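Local coordinates for protein probable thiosulfate sulfurtransferase (Thermus thermophilus, PDB 2EG4) that probably transfers sulfur from thiosulfate to an acceptor such as cyanide, as a tandem rhodanese-type sulfurtransferase that also binds a zinc ion, at residues 60-71 and 86-97; 7-15 and 23-31. All coordinates share one frame; numbering follows the deposited sequence.

Contact 1 (60-71 and 86-97); sequences LRSPVVLYDEGL and GLEVQLWTEGWE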
loop_
_atom_site.group_PDB
_atom_site.type_symbol
_atom_site.label_atom_id
_atom_site.label_comp_id
_atom_site.label_asym_id
_atom_site.label_seq_id
_atom_site.Cartn_x
_atom_site.Cartn_y
_atom_site.Cartn_z
ATOM N N LEU A 60 13.871 8.433 8.749
ATOM C CA LEU A 60 12.510 8.858 8.481
ATOM C C LEU A 60 11.858 9.450 9.716
ATOM O O LEU A 60 12.180 9.078 10.854
ATOM C CB LEU A 60 11.668 7.684 7.987
ATOM C CG LEU A 60 12.109 6.947 6.730
ATOM C CD1 LEU A 60 11.038 5.930 6.334
ATOM C CD2 LEU A 60 12.313 7.963 5.610
ATOM N N ARG A 61 10.938 10.373 9.472
ATOM C CA ARG A 61 10.186 11.066 10.509
ATOM C C ARG A 61 9.078 11.822 9.789
ATOM O O ARG A 61 9.246 12.200 8.625
ATOM C CB ARG A 61 11.084 12.060 11.235
ATOM C CG ARG A 61 11.805 13.000 10.288
ATOM C CD ARG A 61 12.438 14.169 11.012
ATOM N NE ARG A 61 13.041 15.112 10.073
ATOM C CZ ARG A 61 12.365 15.761 9.130
ATOM N NH1 ARG A 61 11.055 15.574 8.998
ATOM N NH2 ARG A 61 13.001 16.593 8.312
ATOM N N SER A 62 7.949 12.037 10.455
ATOM C CA SER A 62 6.846 12.764 9.834
ATOM C C SER A 62 7.217 14.225 9.612
ATOM O O SER A 62 7.889 14.844 10.446
ATOM C CB SER A 62 5.598 12.715 10.701
ATOM O OG SER A 62 5.133 11.395 10.861
ATOM N N PRO A 63 6.767 14.810 8.492
ATOM C CA PRO A 63 5.950 14.170 7.459
ATOM C C PRO A 63 6.849 13.573 6.389
ATOM O O PRO A 63 7.978 14.029 6.183
ATOM C CB PRO A 63 5.132 15.333 6.916
ATOM C CG PRO A 63 6.163 16.428 6.899
ATOM C CD PRO A 63 6.877 16.261 8.243
ATOM N N VAL A 64 6.359 12.535 5.724
ATOM C CA VAL A 64 7.122 11.905 4.655
ATOM C C VAL A 64 6.350 12.091 3.359
ATOM O O VAL A 64 5.135 11.887 3.298
ATOM C CB VAL A 64 7.337 10.378 4.899
ATOM C CG1 VAL A 64 8.013 9.726 3.653
ATOM C CG2 VAL A 64 8.216 10.181 6.125
ATOM N N VAL A 65 7.055 12.516 2.316
ATOM C CA VAL A 65 6.420 12.688 1.020
ATOM C C VAL A 65 7.020 11.637 0.098
ATOM O O VAL A 65 8.222 11.641 -0.143
ATOM C CB VAL A 65 6.694 14.089 0.403
ATOM C CG1 VAL A 65 6.154 14.137 -1.022
ATOM C CG2 VAL A 65 5.978 15.168 1.233
ATOM N N LEU A 66 6.181 10.727 -0.391
ATOM C CA LEU A 66 6.683 9.690 -1.293
ATOM C C LEU A 66 6.343 10.061 -2.735
ATOM O O LEU A 66 5.227 10.502 -3.020
ATOM C CB LEU A 66 6.070 8.325 -0.971
ATOM C CG LEU A 66 6.347 7.759 0.434
ATOM C CD1 LEU A 66 5.195 8.146 1.380
ATOM C CD2 LEU A 66 6.479 6.231 0.358
ATOM N N TYR A 67 7.284 9.871 -3.655
ATOM C CA TYR A 67 6.991 10.217 -5.035
ATOM C C TYR A 67 7.412 9.126 -6.024
ATOM O O TYR A 67 8.318 8.339 -5.759
ATOM C CB TYR A 67 7.654 11.567 -5.406
ATOM C CG TYR A 67 9.172 11.547 -5.477
ATOM C CD1 TYR A 67 9.840 11.193 -6.658
ATOM C CD2 TYR A 67 9.943 11.893 -4.363
ATOM C CE1 TYR A 67 11.243 11.183 -6.724
ATOM C CE2 TYR A 67 11.349 11.899 -4.418
ATOM C CZ TYR A 67 11.989 11.539 -5.601
ATOM O OH TYR A 67 13.367 11.546 -5.658
ATOM N N ASP A 68 6.724 9.087 -7.160
ATOM C CA ASP A 68 6.984 8.118 -8.218
ATOM C C ASP A 68 6.358 8.745 -9.470
ATOM O O ASP A 68 5.713 9.804 -9.403
ATOM C CB ASP A 68 6.326 6.770 -7.875
ATOM C CG ASP A 68 6.939 5.595 -8.625
ATOM O OD1 ASP A 68 7.488 5.779 -9.736
ATOM O OD2 ASP A 68 6.844 4.466 -8.088
ATOM N N GLU A 69 6.594 8.127 -10.611
ATOM C CA GLU A 69 6.061 8.637 -11.863
ATOM C C GLU A 69 4.654 8.065 -12.020
ATOM O O GLU A 69 4.462 6.958 -12.544
ATOM C CB GLU A 69 6.980 8.214 -13.004
ATOM C CG GLU A 69 6.590 8.812 -14.370
ATOM C CD GLU A 69 6.372 10.308 -14.266
ATOM O OE1 GLU A 69 7.262 11.001 -13.726
ATOM O OE2 GLU A 69 5.305 10.797 -14.710
ATOM N N GLY A 70 3.688 8.831 -11.540
ATOM C CA GLY A 70 2.303 8.393 -11.589
ATOM C C GLY A 70 1.922 7.657 -10.318
ATOM O O GLY A 70 2.766 7.382 -9.450
ATOM N N LEU A 71 0.639 7.319 -10.210
ATOM C CA LEU A 71 0.129 6.622 -9.032
ATOM C C LEU A 71 0.360 5.127 -9.192
ATOM O O LEU A 71 -0.561 4.370 -9.497
ATOM C CB LEU A 71 -1.366 6.909 -8.882
ATOM C CG LEU A 71 -2.024 6.442 -7.580
ATOM C CD1 LEU A 71 -1.556 7.241 -6.377
ATOM C CD2 LEU A 71 -3.549 6.604 -7.755
ATOM N N GLY A 86 2.767 4.448 11.358
ATOM C CA GLY A 86 2.463 5.665 12.097
ATOM C C GLY A 86 3.008 6.988 11.583
ATOM O O GLY A 86 2.852 8.022 12.237
ATOM N N LEU A 87 3.681 6.974 10.442
ATOM C CA LEU A 87 4.197 8.227 9.889
ATOM C C LEU A 87 3.105 8.956 9.129
ATOM O O LEU A 87 2.194 8.330 8.591
ATOM C CB LEU A 87 5.341 7.947 8.924
ATOM C CG LEU A 87 6.640 7.420 9.513
ATOM C CD1 LEU A 87 7.575 7.016 8.378
ATOM C CD2 LEU A 87 7.265 8.495 10.385
ATOM N N GLU A 88 3.187 10.287 9.100
ATOM C CA GLU A 88 2.240 11.093 8.346
ATOM C C GLU A 88 2.803 11.061 6.920
ATOM O O GLU A 88 3.935 11.452 6.702
ATOM C CB GLU A 88 2.217 12.524 8.889
ATOM C CG GLU A 88 1.641 12.601 10.305
ATOM C CD GLU A 88 0.271 11.922 10.410
ATOM O OE1 GLU A 88 -0.632 12.280 9.616
ATOM O OE2 GLU A 88 0.099 11.038 11.286
ATOM N N VAL A 89 2.030 10.543 5.972
ATOM C CA VAL A 89 2.522 10.419 4.602
ATOM C C VAL A 89 1.685 11.121 3.565
ATOM O O VAL A 89 0.472 11.321 3.739
ATOM C CB VAL A 89 2.634 8.913 4.182
ATOM C CG1 VAL A 89 3.585 8.198 5.114
ATOM C CG2 VAL A 89 1.266 8.239 4.226
ATOM N N GLN A 90 2.339 11.502 2.470
ATOM C CA GLN A 90 1.660 12.150 1.364
ATOM C C GLN A 90 2.243 11.581 0.078
ATOM O O GLN A 90 3.439 11.321 0.018
ATOM C CB GLN A 90 1.896 13.661 1.415
ATOM C CG GLN A 90 1.183 14.445 0.343
ATOM C CD GLN A 90 1.321 15.941 0.571
ATOM O OE1 GLN A 90 1.243 16.409 1.710
ATOM N NE2 GLN A 90 1.521 16.695 -0.504
ATOM N N LEU A 91 1.392 11.385 -0.924
ATOM C CA LEU A 91 1.805 10.866 -2.226
ATOM C C LEU A 91 2.010 12.055 -3.177
ATOM O O LEU A 91 1.244 13.020 -3.144
ATOM C CB LEU A 91 0.718 9.960 -2.809
ATOM C CG LEU A 91 0.305 8.705 -2.035
ATOM C CD1 LEU A 91 -0.912 8.080 -2.709
ATOM C CD2 LEU A 91 1.457 7.726 -1.994
ATOM N N TRP A 92 3.006 11.951 -4.051
ATOM C CA TRP A 92 3.303 13.007 -5.019
ATOM C C TRP A 92 3.578 12.260 -6.325
ATOM O O TRP A 92 4.627 11.645 -6.481
ATOM C CB TRP A 92 4.531 13.763 -4.532
ATOM C CG TRP A 92 4.850 15.001 -5.303
ATOM C CD1 TRP A 92 4.067 15.613 -6.229
ATOM C CD2 TRP A 92 6.024 15.805 -5.163
ATOM N NE1 TRP A 92 4.682 16.766 -6.679
ATOM C CE2 TRP A 92 5.883 16.906 -6.041
ATOM C CE3 TRP A 92 7.179 15.706 -4.381
ATOM C CZ2 TRP A 92 6.859 17.902 -6.159
ATOM C CZ3 TRP A 92 8.158 16.702 -4.491
ATOM C CH2 TRP A 92 7.986 17.785 -5.379
ATOM N N THR A 93 2.633 12.327 -7.258
ATOM C CA THR A 93 2.722 11.573 -8.507
ATOM C C THR A 93 3.122 12.338 -9.757
ATOM O O THR A 93 3.366 11.749 -10.794
ATOM C CB THR A 93 1.383 10.868 -8.815
ATOM O OG1 THR A 93 0.349 11.857 -8.951
ATOM C CG2 THR A 93 1.005 9.890 -7.692
ATOM N N GLU A 94 3.174 13.655 -9.655
ATOM C CA GLU A 94 3.525 14.465 -10.818
ATOM C C GLU A 94 3.936 15.838 -10.333
ATOM O O GLU A 94 3.343 16.356 -9.390
ATOM C CB GLU A 94 2.313 14.565 -11.756
ATOM C CG GLU A 94 1.624 15.914 -11.836
ATOM C CD GLU A 94 2.421 16.929 -12.639
ATOM O OE1 GLU A 94 2.979 16.551 -13.694
ATOM O OE2 GLU A 94 2.482 18.108 -12.227
ATOM N N GLY A 95 4.950 16.425 -10.966
ATOM C CA GLY A 95 5.377 17.761 -10.576
ATOM C C GLY A 95 6.730 17.831 -9.895
ATOM O O GLY A 95 7.307 18.914 -9.738
ATOM N N TRP A 96 7.249 16.673 -9.497
ATOM C CA TRP A 96 8.541 16.587 -8.832
ATOM C C TRP A 96 9.718 16.425 -9.819
ATOM O O TRP A 96 10.871 16.651 -9.452
ATOM C CB TRP A 96 8.561 15.358 -7.875
ATOM C CG TRP A 96 8.156 14.059 -8.550
ATOM C CD1 TRP A 96 6.908 13.505 -8.586
ATOM C CD2 TRP A 96 8.999 13.190 -9.319
ATOM N NE1 TRP A 96 6.916 12.351 -9.330
ATOM C CE2 TRP A 96 8.190 12.137 -9.795
ATOM C CE3 TRP A 96 10.362 13.203 -9.653
ATOM C CZ2 TRP A 96 8.694 11.113 -10.587
ATOM C CZ3 TRP A 96 10.869 12.179 -10.438
ATOM C CH2 TRP A 96 10.036 11.148 -10.899
ATOM N N GLU A 97 9.410 16.026 -11.050
ATOM C CA GLU A 97 10.414 15.713 -12.059
ATOM C C GLU A 97 11.448 16.789 -12.343
ATOM O O GLU A 97 12.616 16.468 -12.572
ATOM C CB GLU A 97 9.727 15.251 -13.354
ATOM C CG GLU A 97 8.864 13.969 -13.168
ATOM C CD GLU A 97 7.382 14.234 -12.842
ATOM O OE1 GLU A 97 7.024 15.342 -12.398
ATOM O OE2 GLU A 97 6.569 13.305 -13.022
HETATM O O HOH W 1 4.161 10.492 13.007
HETATM O O HOH W 2 3.304 12.055 -13.590
HETATM O O HOH W 3 4.042 13.804 -15.400
#

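Contact 2 (7-15 and 23-31); sequences AVLVDTRPR and LPGARHLDL. With SO4 (sulfate ion), chain F.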
loop_
_atom_site.group_PDB
_atom_site.type_symbol
_atom_site.label_atom_id
_atom_site.label_comp_id
_atom_site.label_asym_id
_atom_site.label_seq_id
_atom_site.Cartn_x
_atom_site.Cartn_y
_atom_site.Cartn_z
ATOM N N ALA A 7 9.716 18.014 5.177
ATOM C CA ALA A 7 9.431 16.625 4.887
ATOM C C ALA A 7 10.667 15.841 4.526
ATOM O O ALA A 7 11.680 16.395 4.082
ATOM C CB ALA A 7 8.420 16.537 3.761
ATOM N N VAL A 8 10.599 14.533 4.763
ATOM C CA VAL A 8 11.676 13.666 4.341
ATOM C C VAL A 8 11.061 13.110 3.068
ATOM O O VAL A 8 9.894 12.694 3.054
ATOM C CB VAL A 8 11.956 12.516 5.323
ATOM C CG1 VAL A 8 12.939 11.530 4.690
ATOM C CG2 VAL A 8 12.575 13.080 6.608
ATOM N N LEU A 9 11.841 13.125 2.001
ATOM C CA LEU A 9 11.366 12.632 0.717
ATOM C C LEU A 9 11.794 11.182 0.492
ATOM O O LEU A 9 12.921 10.811 0.784
ATOM C CB LEU A 9 11.950 13.512 -0.392
ATOM C CG LEU A 9 11.496 14.966 -0.322
ATOM C CD1 LEU A 9 12.370 15.847 -1.228
ATOM C CD2 LEU A 9 10.054 15.046 -0.715
ATOM N N VAL A 10 10.868 10.373 -0.028
ATOM C CA VAL A 10 11.119 8.964 -0.342
ATOM C C VAL A 10 10.716 8.735 -1.800
ATOM O O VAL A 10 9.588 8.983 -2.183
ATOM C CB VAL A 10 10.309 8.031 0.586
ATOM C CG1 VAL A 10 10.460 6.556 0.144
ATOM C CG2 VAL A 10 10.816 8.233 2.022
ATOM N N ASP A 11 11.684 8.266 -2.583
ATOM C CA ASP A 11 11.565 8.010 -4.022
ATOM C C ASP A 11 11.301 6.508 -4.192
ATOM O O ASP A 11 12.176 5.698 -3.870
ATOM C CB ASP A 11 12.923 8.379 -4.634
ATOM C CG ASP A 11 12.928 8.389 -6.155
ATOM O OD1 ASP A 11 12.197 7.588 -6.784
ATOM O OD2 ASP A 11 13.707 9.208 -6.712
ATOM N N THR A 12 10.126 6.129 -4.710
ATOM C CA THR A 12 9.809 4.696 -4.848
ATOM C C THR A 12 10.083 4.109 -6.232
ATOM O O THR A 12 9.682 2.986 -6.533
ATOM C CB THR A 12 8.338 4.434 -4.437
ATOM O OG1 THR A 12 7.439 4.981 -5.406
ATOM C CG2 THR A 12 8.045 5.139 -3.127
ATOM N N ARG A 13 10.777 4.860 -7.079
ATOM C CA ARG A 13 11.100 4.382 -8.416
ATOM C C ARG A 13 12.199 3.331 -8.362
ATOM O O ARG A 13 12.876 3.170 -7.344
ATOM C CB ARG A 13 11.585 5.555 -9.285
ATOM C CG ARG A 13 10.529 6.643 -9.459
ATOM C CD ARG A 13 11.117 7.810 -10.281
ATOM N NE ARG A 13 12.229 8.437 -9.551
ATOM C CZ ARG A 13 13.179 9.182 -10.121
ATOM N NH1 ARG A 13 13.165 9.398 -11.437
ATOM N NH2 ARG A 13 14.150 9.702 -9.383
ATOM N N PRO A 14 12.384 2.587 -9.462
ATOM C CA PRO A 14 13.442 1.573 -9.491
ATOM C C PRO A 14 14.793 2.283 -9.272
ATOM O O PRO A 14 14.972 3.468 -9.626
ATOM C CB PRO A 14 13.311 0.983 -10.894
ATOM C CG PRO A 14 11.840 1.092 -11.165
ATOM C CD PRO A 14 11.514 2.490 -10.649
ATOM N N ARG A 15 15.753 1.570 -8.697
ATOM C CA ARG A 15 17.045 2.170 -8.409
ATOM C C ARG A 15 17.724 2.874 -9.587
ATOM O O ARG A 15 18.311 3.932 -9.402
ATOM C CB ARG A 15 17.992 1.126 -7.781
ATOM C CG ARG A 15 19.383 1.667 -7.439
ATOM C CD ARG A 15 20.050 0.842 -6.328
ATOM N NE ARG A 15 19.706 1.332 -4.991
ATOM C CZ ARG A 15 20.188 2.452 -4.451
ATOM N NH1 ARG A 15 21.044 3.205 -5.130
ATOM N NH2 ARG A 15 19.803 2.826 -3.232
ATOM N N LEU A 23 15.242 13.756 -6.060
ATOM C CA LEU A 23 15.163 15.045 -5.386
ATOM C C LEU A 23 16.257 15.128 -4.318
ATOM O O LEU A 23 16.618 14.136 -3.687
ATOM C CB LEU A 23 13.780 15.263 -4.773
ATOM C CG LEU A 23 12.748 15.881 -5.738
ATOM C CD1 LEU A 23 12.516 14.975 -6.956
ATOM C CD2 LEU A 23 11.432 16.094 -4.996
ATOM N N PRO A 24 16.821 16.324 -4.117
ATOM C CA PRO A 24 17.881 16.439 -3.102
ATOM C C PRO A 24 17.447 15.881 -1.751
ATOM O O PRO A 24 16.389 16.242 -1.233
ATOM C CB PRO A 24 18.140 17.947 -3.043
ATOM C CG PRO A 24 17.884 18.376 -4.476
ATOM C CD PRO A 24 16.623 17.585 -4.853
ATOM N N GLY A 25 18.268 15.006 -1.191
ATOM C CA GLY A 25 17.961 14.448 0.115
ATOM C C GLY A 25 16.974 13.290 0.120
ATOM O O GLY A 25 16.711 12.708 1.166
ATOM N N ALA A 26 16.428 12.946 -1.043
ATOM C CA ALA A 26 15.454 11.848 -1.079
ATOM C C ALA A 26 16.085 10.483 -0.876
ATOM O O ALA A 26 17.153 10.184 -1.402
ATOM C CB ALA A 26 14.688 11.877 -2.404
ATOM N N ARG A 27 15.423 9.651 -0.072
ATOM C CA ARG A 27 15.903 8.294 0.151
ATOM C C ARG A 27 15.239 7.403 -0.890
ATOM O O ARG A 27 14.150 7.718 -1.351
ATOM C CB ARG A 27 15.465 7.772 1.530
ATOM C CG ARG A 27 16.214 8.315 2.729
ATOM C CD ARG A 27 15.885 9.750 3.004
ATOM N NE ARG A 27 16.158 10.084 4.403
ATOM C CZ ARG A 27 16.580 11.270 4.818
ATOM N NH1 ARG A 27 16.805 12.243 3.942
ATOM N NH2 ARG A 27 16.725 11.503 6.113
ATOM N N HIS A 28 15.888 6.295 -1.236
ATOM C CA HIS A 28 15.315 5.334 -2.171
ATOM C C HIS A 28 14.649 4.246 -1.359
ATOM O O HIS A 28 15.274 3.679 -0.460
ATOM C CB HIS A 28 16.380 4.651 -3.007
ATOM C CG HIS A 28 15.818 3.617 -3.932
ATOM N ND1 HIS A 28 16.028 2.263 -3.761
ATOM C CD2 HIS A 28 14.980 3.740 -4.990
ATOM C CE1 HIS A 28 15.347 1.597 -4.679
ATOM N NE2 HIS A 28 14.702 2.469 -5.435
ATOM N N LEU A 29 13.393 3.930 -1.679
ATOM C CA LEU A 29 12.698 2.842 -0.983
ATOM C C LEU A 29 11.560 2.274 -1.838
ATOM O O LEU A 29 10.679 3.021 -2.257
ATOM C CB LEU A 29 12.092 3.318 0.334
ATOM C CG LEU A 29 11.399 2.185 1.123
ATOM C CD1 LEU A 29 12.410 1.103 1.546
ATOM C CD2 LEU A 29 10.694 2.790 2.337
ATOM N N ASP A 30 11.596 0.959 -2.076
ATOM C CA ASP A 30 10.513 0.272 -2.807
ATOM C C ASP A 30 10.144 -0.981 -2.000
ATOM O O ASP A 30 10.927 -1.945 -1.926
ATOM C CB ASP A 30 10.945 -0.128 -4.213
ATOM C CG ASP A 30 9.835 -0.868 -4.969
ATOM O OD1 ASP A 30 8.924 -1.411 -4.311
ATOM O OD2 ASP A 30 9.873 -0.919 -6.209
ATOM N N LEU A 31 8.978 -0.958 -1.350
ATOM C CA LEU A 31 8.556 -2.091 -0.536
ATOM C C LEU A 31 7.584 -3.041 -1.219
ATOM O O LEU A 31 6.739 -3.634 -0.547
ATOM C CB LEU A 31 7.942 -1.605 0.783
ATOM C CG LEU A 31 8.947 -0.921 1.706
ATOM C CD1 LEU A 31 8.276 -0.378 2.963
ATOM C CD2 LEU A 31 10.073 -1.934 2.021
HETATM S S SO4 F . 17.896 -0.177 -2.315
HETATM O O1 SO4 F . 18.014 -0.427 -3.789
HETATM O O2 SO4 F . 16.728 -0.944 -1.769
HETATM O O3 SO4 F . 19.153 -0.625 -1.632
HETATM O O4 SO4 F . 17.687 1.289 -2.070
HETATM O O HOH W 4 14.455 14.214 2.274
#

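Contact 1 (60-71 and 86-97)
Strands 64-67 and 89-92 run parallel, their axes 4.7 Å apart at closest approach and inclined by 27°. Val-64 and Leu-66 each bond segment 86-97 twice, through N to Glu-88 O and Gln-90 O and through O to Gln-90 N and Trp-92 N. Ahead of the strands the pairing is continued by a side chain: Glu-88 N donates almost straight to Ser-62 OG at 2.8 Å, and a water joins that hydroxyl to Gly-86 O. Beyond them, Gly-70 N reaches a lone pair of Thr-93 O.

With helix 73-84 between them, the strands form a beta-alpha-beta unit of the first rhodanese-like domain, and 89-92 is the edge strand. Val-64, Leu-66, Val-89 and Leu-91 line one face, where Leu-66 CD1 lies 3.9 Å from Val-89 CB and helix 73-84 packs on Leu-66 and Leu-91. On the other, Val-65 CG1 touches Trp-92 CE3 at 3.8 Å.

Tyr-67 takes CG between its backbone N and carbonyl carbon (chi1 69°), which sets its ring against the Trp-96 indole with the planes 41° apart. Its CD1 sits over the indole's centre, 3.4 Å from Trp-96 CD2, while CB makes a CH-pi contact with the five-membered ring. The indole's other face carries Glu-97 CG, and its NE1 donates to Asp-68 O (2.8 Å) from above the carbonyl plane, which ties the tryptophan's rotation to the backbone.

Contact 2 (7-15 and 23-31)
His-28 and Arg-15 both carry CG anti to the backbone N (chi1 177° and -180°), and the arginine chain then bends at chi3, -88°, so that imidazole and guanidinium converge on one sulfate ion. The setting is the first crossover of the rhodanese-like domain, a beta-alpha-beta unit in which helix 15-20 connects strand 8-11 to the parallel edge strand 27-28.

The imidazole is held in its own plane from two sides. NE2 donates to Arg-13 O at 2.7 Å, nearly in line with that carbonyl though bent at the hydrogen, and ND1 donates to sulfate O4 at 2.6 Å; with both nitrogens donating, the ring is probably protonated. Arg-15 meets the anion edge-on, NE to O1 and NH2 to O4. The sulfate probably came from the crystallisation liquor.

Between the backbones, Arg-27 N bonds Leu-9 O, Asp-11 N bonds Arg-27 O almost straight (2.8 Å) and Leu-29 N bonds Asp-11 O. Asp-11 also shapes the turn after its strand: OD1 takes Arg-13 N in an Asx turn and Arg-13 NE as well, while OD2 receives Arg-13 NH2, a side-on salt bridge that keeps the two flat groups almost coplanar. Arg-13 NH2 also bonds Gly-21 O.

On the face of Val-10, its CG1 presses on Leu-29 CB at 3.6 Å; on the other face Leu-9 CB meets Ala-26 CB at 3.8 Å. Arg-27 folds back at chi2, its NE bonded to Leu-58 O and its NH1 to Gly-25 O, and Val-8 CG1 lies over one guanidinium face, 3.5 Å from Arg-27 NE.

In the fold
From the N terminus, strand 8-11 comes first; the chain passes through helix 15-20 and returns as 27-28, where contact 2 closes a short loop. Helix 41-57 then leads to strand 64-67, and helix 73-84 to strand 89-92, closing contact 1. The two loops follow in series, neither enclosing the other, yet the sheet order 27-28, 8-11, 64-67, 89-92 sets 8-11 and 64-67 side by side, so the contacts hold opposite edges of one parallel sheet. They meet just past the C-terminal ends of 8-11 and 64-67, where Asp-68 OD2 probably hydrogen-bonds Thr-12 OG1; Trp-92 also packs on Leu-23, before 27-28. The second rhodanese-like domain, with the zinc site, has the same strand order.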